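Local coordinates for sensory box/GGDEF family protein (Vibrio cholerae serotype O1, PDB 6EIB), which catalyses, through its GGDEF-family domain, the condensation of two GTP molecules into cyclic di-GMP, using magnesium, and takes part in biofilm formation, at residues Ala22-Arg26 against Leu126-Asp130; Leu31-Ser35 against Ile136-Asp141; Ile68-Phe73 against Ile84-Asn88; Val91-Phe95 against Gly122-Leu126. All blocks are in the same frame, centred on the assembly; numbering follows the deposited sequence.

Contact 1 (Ala22-Arg26 against Leu126-Asp130); sequences ARAKR and LHHGD. With EDO (1,2-ethanediol), chain O.
Lys25, on helix 10-27 of the GGDEF domain, reaches over to Asp130 in the type I beta turn His127-Asp130. The contact joins the C-terminal part of that helix to the loop that leads from strand 119-125 to helix 133-148, by a small apolar patch and one hydrogen bond. From CB the lysine chain places CG anti to its own carbonyl carbon (chi1 -81°), and CG passes CD2 of Leu126 at 4.1 Å, the two side chains crossing at about a right angle. Bends at the third and fourth torsions then swing CE to 3.3 Å from Asp130 O and deliver NZ to the same oxygen, where it donates a hydrogen bond of 2.7 Å. The ammonium lies 22° out of the carbonyl plane. His128 O is also close to NZ, and a molecule of ethanediol, probably from the crystallisation liquor, donates a weak hydrogen bond to that carbonyl. Next to Lys25, Ala24 CB packs on Leu126 CD2 at 3.8 Å, and the leucine also meets Phe21 and Leu31. Asp130 OD2 has a salt bridge to Arg139 of helix 133-148, outside the turn, and holds the turn from within by accepting His127 N at 2.7 Å, a nearly straight bond (175°) that arrives from above the carboxylate plane.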
loop_
_atom_site.group_PDB
_atom_site.type_symbol
_atom_site.label_atom_id
_atom_site.label_comp_id
_atom_site.label_asym_id
_atom_site.label_seq_id
_atom_site.Cartn_x
_atom_site.Cartn_y
_atom_site.Cartn_z
ATOM N N ALA A 22 -17.844 -1.627 7.090
ATOM C CA ALA A 22 -19.103 -1.798 7.827
ATOM C C ALA A 22 -18.892 -2.526 9.145
ATOM O O ALA A 22 -19.524 -2.228 10.163
ATOM C CB ALA A 22 -20.102 -2.539 6.969
ATOM N N ARG A 23 -18.056 -3.553 9.087
ATOM C CA ARG A 23 -17.682 -4.341 10.274
ATOM C C ARG A 23 -16.987 -3.389 11.296
ATOM O O ARG A 23 -17.304 -3.370 12.489
ATOM C CB ARG A 23 -16.795 -5.517 9.812
ATOM C CG ARG A 23 -16.616 -6.695 10.726
ATOM C CD ARG A 23 -16.320 -7.961 9.897
ATOM N NE ARG A 23 -15.141 -7.792 9.043
ATOM C CZ ARG A 23 -15.084 -8.105 7.748
ATOM N NH1 ARG A 23 -16.140 -8.629 7.134
ATOM N NH2 ARG A 23 -13.960 -7.902 7.067
ATOM N N ALA A 24 -16.081 -2.547 10.800
ATOM C CA ALA A 24 -15.346 -1.605 11.640
ATOM C C ALA A 24 -16.230 -0.619 12.383
ATOM O O ALA A 24 -16.003 -0.354 13.570
ATOM C CB ALA A 24 -14.337 -0.815 10.766
ATOM N N LYS A 25 -17.219 -0.062 11.693
ATOM C CA LYS A 25 -18.189 0.831 12.333
ATOM C C LYS A 25 -19.084 0.059 13.317
ATOM O O LYS A 25 -19.341 0.529 14.432
ATOM C CB LYS A 25 -19.065 1.525 11.284
ATOM C CG LYS A 25 -18.423 2.755 10.612
ATOM C CD LYS A 25 -19.321 3.280 9.488
ATOM C CE LYS A 25 -19.656 4.781 9.617
ATOM N NZ LYS A 25 -18.433 5.599 9.656
ATOM N N ARG A 26 -19.489 -1.146 12.927
ATOM C CA ARG A 26 -20.406 -1.958 13.741
ATOM C C ARG A 26 -19.724 -2.390 15.049
ATOM O O ARG A 26 -20.302 -2.286 16.130
ATOM C CB ARG A 26 -20.865 -3.186 12.942
ATOM C CG ARG A 26 -21.690 -4.222 13.728
ATOM C CD ARG A 26 -22.250 -5.302 12.772
ATOM N NE ARG A 26 -21.168 -6.114 12.184
ATOM C CZ ARG A 26 -20.675 -7.221 12.753
ATOM N NH1 ARG A 26 -21.195 -7.673 13.891
ATOM N NH2 ARG A 26 -19.687 -7.900 12.171
ATOM N N LEU A 126 -10.130 4.820 9.078
ATOM C CA LEU A 126 -11.544 5.188 9.201
ATOM C C LEU A 126 -11.704 6.355 10.180
ATOM O O LEU A 126 -11.114 6.333 11.265
ATOM C CB LEU A 126 -12.359 3.985 9.698
ATOM C CG LEU A 126 -13.844 4.146 10.051
ATOM C CD1 LEU A 126 -14.653 4.359 8.826
ATOM C CD2 LEU A 126 -14.349 2.944 10.864
ATOM N N HIS A 127 -12.452 7.391 9.773
ATOM C CA HIS A 127 -12.818 8.508 10.658
ATOM C C HIS A 127 -14.345 8.455 10.925
ATOM O O HIS A 127 -15.101 7.870 10.143
ATOM C CB HIS A 127 -12.446 9.879 10.059
ATOM C CG HIS A 127 -10.970 10.128 9.943
ATOM N ND1 HIS A 127 -10.458 11.339 9.521
ATOM C CD2 HIS A 127 -9.900 9.326 10.169
ATOM C CE1 HIS A 127 -9.138 11.281 9.527
ATOM N NE2 HIS A 127 -8.772 10.070 9.904
ATOM N N HIS A 128 -14.814 9.088 11.990
ATOM C CA HIS A 128 -16.253 9.031 12.298
ATOM C C HIS A 128 -17.226 9.537 11.210
ATOM O O HIS A 128 -18.269 8.926 10.977
ATOM C CB HIS A 128 -16.487 9.752 13.622
ATOM C CG HIS A 128 -15.926 9.000 14.786
ATOM N ND1 HIS A 128 -16.356 7.729 15.120
ATOM C CD2 HIS A 128 -14.907 9.284 15.636
ATOM C CE1 HIS A 128 -15.657 7.286 16.150
ATOM N NE2 HIS A 128 -14.773 8.215 16.487
ATOM N N GLY A 129 -16.894 10.602 10.516
ATOM C CA GLY A 129 -17.816 11.102 9.500
ATOM C C GLY A 129 -17.845 10.305 8.205
ATOM O O GLY A 129 -18.593 10.658 7.292
ATOM N N ASP A 130 -17.012 9.264 8.095
ATOM C CA ASP A 130 -16.934 8.463 6.871
ATOM C C ASP A 130 -18.207 7.684 6.535
ATOM O O ASP A 130 -18.815 7.077 7.416
ATOM C CB ASP A 130 -15.790 7.443 6.966
ATOM C CG ASP A 130 -14.417 8.076 6.982
ATOM O OD1 ASP A 130 -14.303 9.294 6.682
ATOM O OD2 ASP A 130 -13.420 7.350 7.278
HETATM C C1 EDO O . -19.520 8.105 14.923
HETATM O O1 EDO O . -19.166 9.355 15.530
HETATM C C2 EDO O . -19.760 8.340 13.441
HETATM O O2 EDO O . -19.589 7.129 12.705
#

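Contact 2 (Leu31-Ser35 against Ile136-Asp141). With SO4 (sulfate ion), chain G.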
loop_
_atom_site.group_PDB
_atom_site.type_symbol
_atom_site.label_atom_id
_atom_site.label_comp_id
_atom_site.label_asym_id
_atom_site.label_seq_id
_atom_site.Cartn_x
_atom_site.Cartn_y
_atom_site.Cartn_z
ATOM N N LEU A 31 -9.646 1.015 11.557
ATOM C CA LEU A 31 -9.462 0.364 10.273
ATOM C C LEU A 31 -8.492 1.204 9.467
ATOM O O LEU A 31 -8.859 2.291 9.067
ATOM C CB LEU A 31 -10.795 0.284 9.497
ATOM C CG LEU A 31 -10.784 -0.282 8.076
ATOM C CD1 LEU A 31 -10.347 -1.725 8.054
ATOM C CD2 LEU A 31 -12.141 -0.143 7.366
ATOM N N SER A 32 -7.329 0.665 9.126
ATOM C CA SER A 32 -6.304 1.482 8.447
ATOM C C SER A 32 -6.109 1.125 6.985
ATOM O O SER A 32 -6.411 0.016 6.539
ATOM C CB SER A 32 -4.957 1.364 9.180
ATOM O OG SER A 32 -4.983 2.012 10.445
ATOM N N CYS A 33 -5.588 2.096 6.224
ATOM C CA CYS A 33 -5.491 1.929 4.806
ATOM C C CYS A 33 -4.148 2.482 4.352
ATOM O O CYS A 33 -3.824 3.610 4.691
ATOM C CB CYS A 33 -6.649 2.680 4.135
ATOM S SG CYS A 33 -6.664 2.561 2.363
ATOM N N ILE A 34 -3.368 1.684 3.630
ATOM C CA ILE A 34 -2.073 2.166 3.084
ATOM C C ILE A 34 -2.110 2.136 1.587
ATOM O O ILE A 34 -2.405 1.095 1.002
ATOM C CB ILE A 34 -0.873 1.285 3.511
ATOM C CG1 ILE A 34 -0.793 1.152 5.035
ATOM C CG2 ILE A 34 0.446 1.901 2.947
ATOM C CD1 ILE A 34 0.125 -0.065 5.518
ATOM N N SER A 35 -1.779 3.261 0.968
ATOM C CA SER A 35 -1.655 3.349 -0.473
ATOM C C SER A 35 -0.200 3.417 -0.846
ATOM O O SER A 35 0.532 4.211 -0.273
ATOM C CB SER A 35 -2.356 4.607 -1.021
ATOM O OG SER A 35 -3.743 4.545 -0.765
ATOM N N ILE A 136 -11.977 7.034 2.932
ATOM C CA ILE A 136 -10.669 6.616 3.477
ATOM C C ILE A 136 -9.598 6.661 2.377
ATOM O O ILE A 136 -8.527 7.237 2.573
ATOM C CB ILE A 136 -10.728 5.202 4.082
ATOM C CG1 ILE A 136 -11.779 5.151 5.196
ATOM C CG2 ILE A 136 -9.356 4.787 4.694
ATOM C CD1 ILE A 136 -11.908 3.741 5.909
ATOM N N TYR A 137 -9.905 6.049 1.234
ATOM C CA TYR A 137 -8.981 6.020 0.103
ATOM C C TYR A 137 -8.559 7.428 -0.318
ATOM O O TYR A 137 -7.383 7.666 -0.645
ATOM C CB TYR A 137 -9.623 5.314 -1.119
ATOM C CG TYR A 137 -8.673 5.374 -2.314
ATOM C CD1 TYR A 137 -7.555 4.548 -2.364
ATOM C CD2 TYR A 137 -8.821 6.332 -3.315
ATOM C CE1 TYR A 137 -6.631 4.619 -3.420
ATOM C CE2 TYR A 137 -7.884 6.423 -4.375
ATOM C CZ TYR A 137 -6.799 5.549 -4.419
ATOM O OH TYR A 137 -5.844 5.590 -5.449
ATOM N N ARG A 138 -9.504 8.363 -0.311
ATOM C CA ARG A 138 -9.199 9.755 -0.644
ATOM C C ARG A 138 -8.077 10.303 0.247
ATOM O O ARG A 138 -7.168 11.023 -0.219
ATOM C CB ARG A 138 -10.457 10.621 -0.521
ATOM C CG ARG A 138 -10.172 12.059 -0.609
ATOM C CD ARG A 138 -11.413 12.867 -0.408
ATOM N NE ARG A 138 -11.075 14.276 -0.520
ATOM C CZ ARG A 138 -10.704 15.008 0.521
ATOM N NH1 ARG A 138 -10.663 14.451 1.736
ATOM N NH2 ARG A 138 -10.403 16.287 0.348
ATOM N N ARG A 139 -8.119 9.956 1.534
ATOM C CA ARG A 139 -7.108 10.460 2.471
ATOM C C ARG A 139 -5.769 9.727 2.307
ATOM O O ARG A 139 -4.720 10.361 2.347
ATOM C CB ARG A 139 -7.611 10.360 3.918
ATOM C CG ARG A 139 -8.750 11.340 4.267
ATOM C CD ARG A 139 -9.026 11.327 5.725
ATOM N NE ARG A 139 -9.427 9.992 6.146
ATOM C CZ ARG A 139 -10.700 9.624 6.335
ATOM N NH1 ARG A 139 -11.677 10.511 6.167
ATOM N NH2 ARG A 139 -10.991 8.383 6.725
ATOM N N SER A 140 -5.779 8.408 2.118
ATOM C CA SER A 140 -4.493 7.730 1.938
ATOM C C SER A 140 -3.906 8.114 0.588
ATOM O O SER A 140 -2.701 8.259 0.464
ATOM C CB SER A 140 -4.597 6.204 2.085
ATOM O OG SER A 140 -5.387 5.580 1.088
ATOM N N ASP A 141 -4.759 8.284 -0.423
ATOM C CA ASP A 141 -4.283 8.674 -1.742
ATOM C C ASP A 141 -3.662 10.066 -1.662
ATOM O O ASP A 141 -2.611 10.331 -2.284
ATOM C CB ASP A 141 -5.440 8.618 -2.765
ATOM C CG ASP A 141 -4.973 8.782 -4.230
ATOM O OD1 ASP A 141 -3.850 8.352 -4.565
ATOM O OD2 ASP A 141 -5.742 9.360 -5.047
HETATM S S SO4 G . -9.058 18.229 2.643
HETATM O O1 SO4 G . -8.411 16.998 2.212
HETATM O O2 SO4 G . -8.048 19.113 3.213
HETATM O O3 SO4 G . -9.659 18.898 1.488
HETATM O O4 SO4 G . -10.072 17.902 3.640
#
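Ser35 and Ser140 meet hydroxyl to hydroxyl, their OG atoms 2.7 Å apart, where helix 133-148 packs on strand 31-38 of the central sheet. Strand and helix segments run in roughly the same direction, 45° apart, with axes 7.7 Å from each other at closest approach. Ser140 holds OG between its own backbone N and carbonyl carbon (chi1 65°), which turns the hydroxyl from the helix towards the strand; Cys33 SG is 3.5 Å from this same OG. The ring of Tyr137 stands beside the serine pair, CE1 being 3.9 Å from Ser35 OG, while CB of Asp141 lies over one ring face towards the rim. Beyond, the tyrosine hydroxyl is hydrogen-bonded to Glu81. Towards the start of the strand the contact becomes apolar. Ile136 offers two branches: CG2 presses on Cys33 CB at a tight 3.5 Å, and CD1 meets Leu31 CD2 at 4.2 Å, the leucine and isoleucine crossing at about a right angle. Polar groups gather at the end of the interface nearer Asp37, a magnesium ligand by similarity. The proton of buried Ser140 may go to Ser35 OG or, weakly, to Tyr137 O, so a serine-serine bond is probable, not certain.

Contact 3 (Ile68-Phe73 against Ile84-Asn88); sequences ISDHHF and IVLEN
The edge of the GGDEF-domain sheet begins here, where the loop after helix 50-67 turns into strand 73-76 and comes alongside Ile84-Glu87. Phe73 and Val85 form an antiparallel hydrogen-bonded pair: Phe73 N donates to Val85 O and Val85 N to Phe73 O, each bond 2.9 Å long and nearly straight at 168°. On the sheet face shared by these two residues, the Phe73 ring presents its edge to Val85, CD2 lying 4.0 Å from CG1 in the ring plane. The far end of the ring crosses Glu87 instead, with CZ 3.3 Å from OE1 and the ring and carboxylate planes only 23° apart. That carboxylate is held by a salt bridge to Arg23 of helix 10-27. Strands 73-76 and 81-87 make up a beta hairpin; the GGEEF signature spans its turn and the start of the second strand, and includes Glu80, the predicted proton acceptor. On the other side of the sheet, Ile68, just past helix 50-67, reaches tip to tip with Ile84, CD1 to CG2 at 3.7 Å, and its CG2 packs on Leu86 CD2. His72 has CG wedged between its backbone N and carbonyl carbon (chi1 66°), a rotation that lets ND1 donate within its ring plane to Asp70 O at 3.0 Å, while CB rests 3.6 Å from Leu86 CD2. One water accepts from Glu87 N and gives a weak bond to His71 O.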
loop_
_atom_site.group_PDB
_atom_site.type_symbol
_atom_site.label_atom_id
_atom_site.label_comp_id
_atom_site.label_asym_id
_atom_site.label_seq_id
_atom_site.Cartn_x
_atom_site.Cartn_y
_atom_site.Cartn_z
ATOM N N ILE A 68 3.825 -7.680 7.365
ATOM C CA ILE A 68 2.562 -7.639 8.088
ATOM C C ILE A 68 2.116 -9.065 8.389
ATOM O O ILE A 68 1.413 -9.698 7.596
ATOM C CB ILE A 68 1.465 -6.921 7.285
ATOM C CG1 ILE A 68 1.994 -5.600 6.704
ATOM C CG2 ILE A 68 0.229 -6.724 8.124
ATOM C CD1 ILE A 68 1.022 -4.953 5.734
ATOM N N SER A 69 2.483 -9.564 9.558
ATOM C CA SER A 69 2.160 -10.946 9.878
ATOM C C SER A 69 0.657 -11.085 10.134
ATOM O O SER A 69 0.051 -12.088 9.748
ATOM C CB SER A 69 2.982 -11.431 11.076
ATOM O OG SER A 69 2.777 -10.595 12.199
ATOM N N ASP A 70 0.057 -10.106 10.805
ATOM C CA ASP A 70 -1.384 -10.165 11.039
ATOM C C ASP A 70 -2.241 -9.973 9.789
ATOM O O ASP A 70 -1.844 -9.293 8.822
ATOM C CB ASP A 70 -1.821 -9.161 12.096
ATOM C CG ASP A 70 -1.493 -9.621 13.496
ATOM O OD1 ASP A 70 -1.530 -10.852 13.740
ATOM O OD2 ASP A 70 -1.246 -8.754 14.363
ATOM N N HIS A 71 -3.445 -10.546 9.861
ATOM C CA HIS A 71 -4.428 -10.494 8.782
ATOM C C HIS A 71 -4.536 -9.094 8.189
ATOM O O HIS A 71 -4.415 -8.085 8.895
ATOM C CB HIS A 71 -5.812 -10.956 9.274
ATOM C CG HIS A 71 -6.826 -11.106 8.174
ATOM N ND1 HIS A 71 -6.715 -12.059 7.181
ATOM C CD2 HIS A 71 -7.956 -10.406 7.899
ATOM C CE1 HIS A 71 -7.738 -11.944 6.347
ATOM N NE2 HIS A 71 -8.505 -10.951 6.762
ATOM N N HIS A 72 -4.729 -9.059 6.875
ATOM C CA HIS A 72 -4.749 -7.825 6.109
ATOM C C HIS A 72 -5.261 -8.187 4.734
ATOM O O HIS A 72 -5.252 -9.364 4.366
ATOM C CB HIS A 72 -3.348 -7.213 6.062
ATOM C CG HIS A 72 -2.350 -8.026 5.299
ATOM N ND1 HIS A 72 -1.561 -8.989 5.894
ATOM C CD2 HIS A 72 -1.912 -7.921 4.018
ATOM C CE1 HIS A 72 -0.752 -9.512 4.988
ATOM N NE2 HIS A 72 -0.933 -8.864 3.845
ATOM N N PHE A 73 -5.740 -7.191 3.993
ATOM C CA PHE A 73 -6.186 -7.389 2.627
ATOM C C PHE A 73 -5.247 -6.615 1.726
ATOM O O PHE A 73 -4.784 -5.566 2.142
ATOM C CB PHE A 73 -7.615 -6.885 2.407
ATOM C CG PHE A 73 -8.620 -7.449 3.369
ATOM C CD1 PHE A 73 -9.002 -8.785 3.289
ATOM C CD2 PHE A 73 -9.201 -6.642 4.331
ATOM C CE1 PHE A 73 -9.971 -9.315 4.175
ATOM C CE2 PHE A 73 -10.170 -7.164 5.223
ATOM C CZ PHE A 73 -10.542 -8.485 5.145
ATOM N N ILE A 84 -3.237 -1.553 0.964
ATOM C CA ILE A 84 -3.295 -2.528 2.042
ATOM C C ILE A 84 -4.313 -2.060 3.059
ATOM O O ILE A 84 -4.257 -0.925 3.542
ATOM C CB ILE A 84 -1.935 -2.714 2.703
ATOM C CG1 ILE A 84 -0.912 -3.127 1.651
ATOM C CG2 ILE A 84 -1.987 -3.798 3.821
ATOM C CD1 ILE A 84 0.502 -3.044 2.159
ATOM N N VAL A 85 -5.228 -2.960 3.399
ATOM C CA VAL A 85 -6.253 -2.646 4.373
ATOM C C VAL A 85 -6.037 -3.450 5.611
ATOM O O VAL A 85 -5.933 -4.678 5.524
ATOM C CB VAL A 85 -7.665 -2.928 3.803
ATOM C CG1 VAL A 85 -8.756 -2.753 4.905
ATOM C CG2 VAL A 85 -7.920 -2.018 2.582
ATOM N N LEU A 86 -5.948 -2.777 6.761
ATOM C CA LEU A 86 -5.621 -3.481 8.018
ATOM C C LEU A 86 -6.766 -3.399 9.029
ATOM O O LEU A 86 -7.034 -2.336 9.579
ATOM C CB LEU A 86 -4.346 -2.924 8.653
ATOM C CG LEU A 86 -2.969 -2.899 7.975
ATOM C CD1 LEU A 86 -2.018 -2.032 8.777
ATOM C CD2 LEU A 86 -2.359 -4.277 7.949
ATOM N N GLU A 87 -7.475 -4.499 9.245
ATOM C CA GLU A 87 -8.556 -4.491 10.251
ATOM C C GLU A 87 -8.050 -4.380 11.684
ATOM O O GLU A 87 -6.964 -4.862 12.018
ATOM C CB GLU A 87 -9.440 -5.725 10.109
ATOM C CG GLU A 87 -10.250 -5.755 8.828
ATOM C CD GLU A 87 -11.357 -6.816 8.890
ATOM O OE1 GLU A 87 -11.144 -7.909 8.324
ATOM O OE2 GLU A 87 -12.426 -6.573 9.506
ATOM N N ASN A 88 -8.856 -3.745 12.525
ATOM C CA ASN A 88 -8.532 -3.597 13.937
ATOM C C ASN A 88 -7.091 -3.109 14.132
ATOM O O ASN A 88 -6.332 -3.654 14.951
ATOM C CB ASN A 88 -8.772 -4.920 14.699
ATOM C CG ASN A 88 -9.003 -4.685 16.160
ATOM O OD1 ASN A 88 -9.483 -3.615 16.541
ATOM N ND2 ASN A 88 -8.710 -5.689 16.998
HETATM O O HOH W 1 -6.829 -7.095 8.259
#

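Contact 4 (Val91-Phe95 against Gly122-Leu126); sequences VETAF and GVSSL. With SO4 (sulfate ion), chain E.
A sulfate ion, probably from the crystallisation liquor, marks the end of this helix-on-sheet packing, where the first turn of helix 91-107 packs against strand 119-125. Val91 N donates to sulfate O2 at 2.8 Å, and Ser125 OG donates to O1 at 2.7 Å; His90 ND1 is hydrogen-bonded to the anion as well. The position at a helix N-terminus, with a backbone N-H pointing at the anion, would be expected to stabilise its negative charge. Ser125 OG stands between its own backbone N and carbonyl carbon (chi1 68°), which raises the hydroxyl towards both the sulfate and Val91, whose CB is 3.6 Å away. In the alpha/beta fold of the GGDEF domain, helix 91-107 covers one face of the mixed sheet, here running nearly antiparallel to the strand at 160°. Val123 takes most of the apolar contact, its two methyls dividing the work. CG1 takes Val91 CG2 at 3.7 Å and Ala94 CB at 3.8 Å, the two valines meeting at a slant. CG2 faces Phe95 instead, 4.1 Å from CD1, with the side chains at about a right angle. Phe95 and Val91 also touch Ile157 of the neighbouring strand 154-157.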
loop_
_atom_site.group_PDB
_atom_site.type_symbol
_atom_site.label_atom_id
_atom_site.label_comp_id
_atom_site.label_asym_id
_atom_site.label_seq_id
_atom_site.Cartn_x
_atom_site.Cartn_y
_atom_site.Cartn_z
ATOM N N VAL A 91 -4.023 3.901 13.131
ATOM C CA VAL A 91 -3.312 4.468 11.973
ATOM C C VAL A 91 -1.787 4.499 12.190
ATOM O O VAL A 91 -1.047 4.237 11.244
ATOM C CB VAL A 91 -3.864 5.882 11.605
ATOM C CG1 VAL A 91 -3.518 6.931 12.664
ATOM C CG2 VAL A 91 -3.411 6.316 10.190
ATOM N N GLU A 92 -1.317 4.783 13.405
ATOM C CA GLU A 92 0.134 4.797 13.699
ATOM C C GLU A 92 0.811 3.471 13.487
ATOM O O GLU A 92 1.946 3.427 13.018
ATOM C CB GLU A 92 0.431 5.250 15.136
ATOM C CG GLU A 92 0.447 6.770 15.372
ATOM C CD GLU A 92 -0.930 7.401 15.625
ATOM O OE1 GLU A 92 -1.939 6.682 15.639
ATOM O OE2 GLU A 92 -1.002 8.629 15.852
ATOM N N THR A 93 0.132 2.392 13.848
ATOM C CA THR A 93 0.668 1.058 13.623
ATOM C C THR A 93 0.808 0.854 12.116
ATOM O O THR A 93 1.870 0.450 11.632
ATOM C CB THR A 93 -0.245 -0.006 14.233
ATOM O OG1 THR A 93 -0.405 0.261 15.634
ATOM C CG2 THR A 93 0.342 -1.403 14.035
ATOM N N ALA A 94 -0.222 1.242 11.363
ATOM C CA ALA A 94 -0.174 1.127 9.909
ATOM C C ALA A 94 0.970 1.963 9.325
ATOM O O ALA A 94 1.633 1.531 8.395
ATOM C CB ALA A 94 -1.517 1.562 9.285
ATOM N N PHE A 95 1.192 3.152 9.870
ATOM C CA PHE A 95 2.253 4.007 9.394
ATOM C C PHE A 95 3.605 3.310 9.600
ATOM O O PHE A 95 4.441 3.246 8.688
ATOM C CB PHE A 95 2.220 5.346 10.118
ATOM C CG PHE A 95 3.291 6.291 9.666
ATOM C CD1 PHE A 95 3.164 7.002 8.469
ATOM C CD2 PHE A 95 4.436 6.458 10.421
ATOM C CE1 PHE A 95 4.182 7.871 8.048
ATOM C CE2 PHE A 95 5.456 7.330 10.011
ATOM C CZ PHE A 95 5.326 8.029 8.824
ATOM N N GLY A 122 1.098 6.398 1.387
ATOM C CA GLY A 122 0.287 7.334 2.139
ATOM C C GLY A 122 -0.587 6.479 3.059
ATOM O O GLY A 122 -1.027 5.392 2.658
ATOM N N VAL A 123 -0.865 6.975 4.254
ATOM C CA VAL A 123 -1.622 6.202 5.259
ATOM C C VAL A 123 -2.803 6.960 5.868
ATOM O O VAL A 123 -2.695 8.131 6.235
ATOM C CB VAL A 123 -0.714 5.793 6.420
ATOM C CG1 VAL A 123 -1.452 4.847 7.357
ATOM C CG2 VAL A 123 0.581 5.176 5.891
ATOM N N SER A 124 -3.947 6.298 6.007
ATOM C CA SER A 124 -5.001 6.922 6.758
ATOM C C SER A 124 -5.788 5.821 7.408
ATOM O O SER A 124 -5.407 4.642 7.350
ATOM C CB SER A 124 -5.918 7.782 5.856
ATOM O OG SER A 124 -6.752 8.647 6.646
ATOM N N SER A 125 -6.906 6.202 8.004
ATOM C CA SER A 125 -7.772 5.218 8.625
ATOM C C SER A 125 -9.212 5.716 8.711
ATOM O O SER A 125 -9.485 6.898 8.502
ATOM C CB SER A 125 -7.252 4.862 10.009
ATOM O OG SER A 125 -7.383 5.963 10.877
ATOM N N LEU A 126 -10.130 4.820 9.078
ATOM C CA LEU A 126 -11.544 5.188 9.201
ATOM C C LEU A 126 -11.704 6.355 10.180
ATOM O O LEU A 126 -11.114 6.333 11.265
ATOM C CB LEU A 126 -12.359 3.985 9.698
ATOM C CG LEU A 126 -13.844 4.146 10.051
ATOM C CD1 LEU A 126 -14.653 4.359 8.826
ATOM C CD2 LEU A 126 -14.349 2.944 10.864
HETATM S S SO4 E . -7.343 5.216 14.689
HETATM O O1 SO4 E . -7.698 4.882 13.313
HETATM O O2 SO4 E . -6.005 4.723 14.971
HETATM O O3 SO4 E . -7.391 6.656 14.893
HETATM O O4 SO4 E . -8.272 4.529 15.616
#

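In the fold
Contact 2 is the most buried of the four; contacts 1, 3 and 4 are partly buried, contact 1 lying furthest from the chain's centre. Contacts 2, 3 and 4 all reach the same sheet: strand 31-38 sits between 81-87 and 119-125, bonded through Ile34 to Ile84 and Cys33 to Ser124. Only contact 3 pairs two strands by backbone bonds; contacts 2 and 4 pack helices on the sheet, the first partly through hydroxyls, the second through methyls and a phenyl ring. Contact 1 adds a lysine-to-carbonyl bond to a small alanine-leucine packing. Arg139 ties three of them, bridging Asp130 and Ser125 O, while Arg23 joins contact 1's helix to Glu87 of contact 3.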